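Local coordinates for ribosomal large subunit pseudouridine synthase D (PDB 1PRZ), which isomerises uridines of 23S ribosomal RNA to pseudouridine, probably at positions 1911, 1915 and 1917, at residues H143-T148 against R184-A189. Numbering follows the deposited sequence.
Sequences HFRVHT and RPPKGA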
ATOM      1  N   HIS A 143      14.978   4.725 -12.052  1.00 21.45           N
ATOM      2  CA  HIS A 143      14.595   4.228 -13.368  1.00 21.55           C
ATOM      3  C   HIS A 143      15.121   2.806 -13.587  1.00 21.70           C
ATOM      4  O   HIS A 143      16.262   2.478 -13.211  1.00 21.81           O
ATOM      5  CB  HIS A 143      15.208   5.096 -14.493  1.00 21.53           C
ATOM      6  CG  HIS A 143      14.599   6.462 -14.625  1.00 21.43           C
ATOM      7  ND1 HIS A 143      13.331   6.661 -15.119  1.00 21.41           N
ATOM      8  CD2 HIS A 143      15.079   7.690 -14.310  1.00 21.38           C
ATOM      9  CE1 HIS A 143      13.050   7.954 -15.102  1.00 21.49           C
ATOM     10  NE2 HIS A 143      14.097   8.598 -14.619  1.00 21.50           N
ATOM     11  N   PHE A 144      14.279   1.966 -14.169  1.00 21.74           N
ATOM     12  CA  PHE A 144      14.701   0.637 -14.566  1.00 21.80           C
ATOM     13  C   PHE A 144      14.460   0.644 -16.086  1.00 22.18           C
ATOM     14  O   PHE A 144      13.891   1.602 -16.626  1.00 21.92           O
ATOM     15  CB  PHE A 144      13.899  -0.446 -13.859  1.00 21.40           C
ATOM     16  CG  PHE A 144      14.039  -0.405 -12.340  1.00 21.01           C
ATOM     17  CD1 PHE A 144      15.302  -0.436 -11.721  1.00 20.64           C
ATOM     18  CD2 PHE A 144      12.911  -0.362 -11.539  1.00 20.74           C
ATOM     19  CE1 PHE A 144      15.413  -0.422 -10.320  1.00 20.50           C
ATOM     20  CE2 PHE A 144      13.027  -0.347 -10.118  1.00 20.67           C
ATOM     21  CZ  PHE A 144      14.274  -0.376  -9.531  1.00 20.39           C
ATOM     22  N   ARG A 145      14.871  -0.407 -16.793  1.00 22.62           N
ATOM     23  CA  ARG A 145      14.701  -0.379 -18.241  1.00 23.23           C
ATOM     24  C   ARG A 145      13.264  -0.226 -18.730  1.00 23.11           C
ATOM     25  O   ARG A 145      12.967   0.652 -19.550  1.00 23.02           O
ATOM     26  CB  ARG A 145      15.349  -1.611 -18.867  1.00 23.94           C
ATOM     27  CG  ARG A 145      16.880  -1.529 -18.836  1.00 25.14           C
ATOM     28  CD  ARG A 145      17.464  -2.899 -19.255  1.00 26.25           C
ATOM     29  NE  ARG A 145      17.006  -3.197 -20.594  1.00 27.05           N
ATOM     30  CZ  ARG A 145      17.037  -4.397 -21.168  1.00 27.29           C
ATOM     31  NH1 ARG A 145      17.489  -5.455 -20.518  1.00 27.55           N
ATOM     32  NH2 ARG A 145      16.633  -4.511 -22.425  1.00 27.55           N
ATOM     33  N   VAL A 146      12.363  -1.061 -18.235  1.00 22.90           N
ATOM     34  CA  VAL A 146      10.974  -0.925 -18.635  1.00 22.73           C
ATOM     35  C   VAL A 146      10.037  -1.023 -17.422  1.00 22.56           C
ATOM     36  O   VAL A 146       8.921  -1.523 -17.547  1.00 22.57           O
ATOM     37  CB  VAL A 146      10.532  -1.983 -19.725  1.00 22.85           C
ATOM     38  CG1 VAL A 146      11.386  -1.801 -20.972  1.00 22.94           C
ATOM     39  CG2 VAL A 146      10.610  -3.421 -19.181  1.00 22.88           C
ATOM     40  N   HIS A 147      10.514  -0.509 -16.276  1.00 22.21           N
ATOM     41  CA  HIS A 147       9.765  -0.434 -15.004  1.00 21.95           C
ATOM     42  C   HIS A 147      10.308   0.819 -14.323  1.00 21.58           C
ATOM     43  O   HIS A 147      11.346   1.324 -14.703  1.00 21.28           O
ATOM     44  CB  HIS A 147      10.021  -1.654 -14.118  1.00 22.11           C
ATOM     45  CG  HIS A 147       9.615  -2.954 -14.752  1.00 22.60           C
ATOM     46  ND1 HIS A 147       8.316  -3.432 -14.710  1.00 22.86           N
ATOM     47  CD2 HIS A 147      10.324  -3.846 -15.490  1.00 22.44           C
ATOM     48  CE1 HIS A 147       8.244  -4.562 -15.399  1.00 22.59           C
ATOM     49  NE2 HIS A 147       9.445  -4.834 -15.880  1.00 23.09           N
ATOM     50  N   THR A 148       9.587   1.328 -13.332  1.00 21.31           N
ATOM     51  CA  THR A 148      10.012   2.536 -12.647  1.00 20.98           C
ATOM     52  C   THR A 148       9.650   2.391 -11.164  1.00 20.91           C
ATOM     53  O   THR A 148       8.557   1.928 -10.826  1.00 20.73           O
ATOM     54  CB  THR A 148       9.261   3.737 -13.222  1.00 21.08           C
ATOM     55  OG1 THR A 148       9.501   3.804 -14.635  1.00 20.91           O
ATOM     56  CG2 THR A 148       9.708   5.052 -12.542  1.00 20.96           C
ATOM     57  N   ARG A 184       6.102  -8.303 -18.522  1.00 40.12           N
ATOM     58  CA  ARG A 184       6.811  -8.143 -19.770  1.00 40.29           C
ATOM     59  C   ARG A 184       8.250  -7.789 -19.481  1.00 40.14           C
ATOM     60  O   ARG A 184       8.587  -6.614 -19.289  1.00 40.18           O
ATOM     61  CB  ARG A 184       6.160  -7.046 -20.599  1.00 40.81           C
ATOM     62  CG  ARG A 184       4.823  -7.452 -21.155  1.00 41.64           C
ATOM     63  CD  ARG A 184       4.221  -6.311 -21.969  1.00 42.42           C
ATOM     64  NE  ARG A 184       3.103  -5.668 -21.273  1.00 43.02           N
ATOM     65  CZ  ARG A 184       3.017  -4.355 -21.042  1.00 43.37           C
ATOM     66  NH1 ARG A 184       3.995  -3.533 -21.449  1.00 43.55           N
ATOM     67  NH2 ARG A 184       1.945  -3.859 -20.423  1.00 43.46           N
ATOM     68  N   PRO A 185       9.123  -8.804 -19.423  1.00 39.93           N
ATOM     69  CA  PRO A 185      10.542  -8.569 -19.155  1.00 39.81           C
ATOM     70  C   PRO A 185      11.168  -7.877 -20.374  1.00 39.64           C
ATOM     71  O   PRO A 185      10.692  -8.057 -21.503  1.00 39.68           O
ATOM     72  CB  PRO A 185      11.082  -9.983 -18.931  1.00 39.79           C
ATOM     73  CG  PRO A 185      10.235 -10.803 -19.845  1.00 39.89           C
ATOM     74  CD  PRO A 185       8.852 -10.240 -19.625  1.00 39.88           C
ATOM     75  N   PRO A 186      12.208  -7.044 -20.157  1.00 39.40           N
ATOM     76  CA  PRO A 186      12.868  -6.352 -21.274  1.00 39.13           C
ATOM     77  C   PRO A 186      13.740  -7.333 -22.071  1.00 38.90           C
ATOM     78  O   PRO A 186      14.178  -8.354 -21.541  1.00 38.87           O
ATOM     79  CB  PRO A 186      13.693  -5.264 -20.573  1.00 39.21           C
ATOM     80  CG  PRO A 186      14.053  -5.922 -19.232  1.00 39.30           C
ATOM     81  CD  PRO A 186      12.738  -6.595 -18.851  1.00 39.34           C
ATOM     82  N   LYS A 187      13.998  -7.020 -23.333  1.00 38.62           N
ATOM     83  CA  LYS A 187      14.826  -7.884 -24.170  1.00 38.27           C
ATOM     84  C   LYS A 187      16.155  -8.110 -23.494  1.00 37.81           C
ATOM     85  O   LYS A 187      16.777  -7.172 -22.999  1.00 37.78           O
ATOM     86  CB  LYS A 187      15.105  -7.225 -25.509  1.00 38.61           C
ATOM     87  CG  LYS A 187      15.914  -8.085 -26.493  1.00 39.10           C
ATOM     88  CD  LYS A 187      16.134  -7.334 -27.818  1.00 39.41           C
ATOM     89  CE  LYS A 187      14.914  -6.465 -28.202  1.00 39.67           C
ATOM     90  NZ  LYS A 187      13.588  -7.209 -28.245  1.00 39.90           N
ATOM     91  N   GLY A 188      16.600  -9.351 -23.465  1.00 37.25           N
ATOM     92  CA  GLY A 188      17.893  -9.601 -22.882  1.00 36.61           C
ATOM     93  C   GLY A 188      17.890  -9.673 -21.379  1.00 36.17           C
ATOM     94  O   GLY A 188      18.958  -9.747 -20.774  1.00 36.24           O
ATOM     95  N   ALA A 189      16.712  -9.650 -20.767  1.00 35.67           N
ATOM     96  CA  ALA A 189      16.645  -9.755 -19.317  1.00 35.15           C
ATOM     97  C   ALA A 189      17.255 -11.099 -18.893  1.00 34.82           C
ATOM     98  O   ALA A 189      17.108 -12.109 -19.591  1.00 34.84           O
ATOM     99  CB  ALA A 189      15.195  -9.658 -18.849  1.00 35.10           C
TER
HETATM  100  O   HOH W   1       7.196  -3.509 -18.788  1.00 37.44           O
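The guanidinium of R145 lies with one face against the ring of P186, whose CB stands 3.5 Å from R145 CZ, while its edge is turned to the carbonyl of K187. There R145 NH2 gives a fairly straight hydrogen bond to K187 O, 2.7 Å long, in the planes of both the guanidinium and the carbonyl and directed at a lone pair; R145 NH1 adds a weak one to the same oxygen at 3.1 Å. The chain bends at chi3 (60°), which lays the guanidinium over P186 with its edge at K187 O. Arginine suits this place because it offers the proline a flat face and has N-H groups enough for K187 O and for a salt bridge from NH1 to D241, linking the 143-148 turn to helix 229-244. The imidazole of H147, wedged among F193, L197 and M238, brings its NE2 obliquely to 3.9 Å from R184 O, and this buried nitrogen finds no hydrogen-bond partner. Between the two flat groups, V146 rests CG2 on P186 CD (3.8 Å), an apolar touch flanked by a water that donates to V146 O and, weakly, to R184 O. P186 opens a type II turn closed by A189 N to P186 O, with G188 at the third position, where its positive phi favours glycine. The turn of the antiparallel hairpin 135-143/147-154, in the seven-stranded sheet of this RluA-family catalytic domain, packs against the loop that leads into helix 191-199.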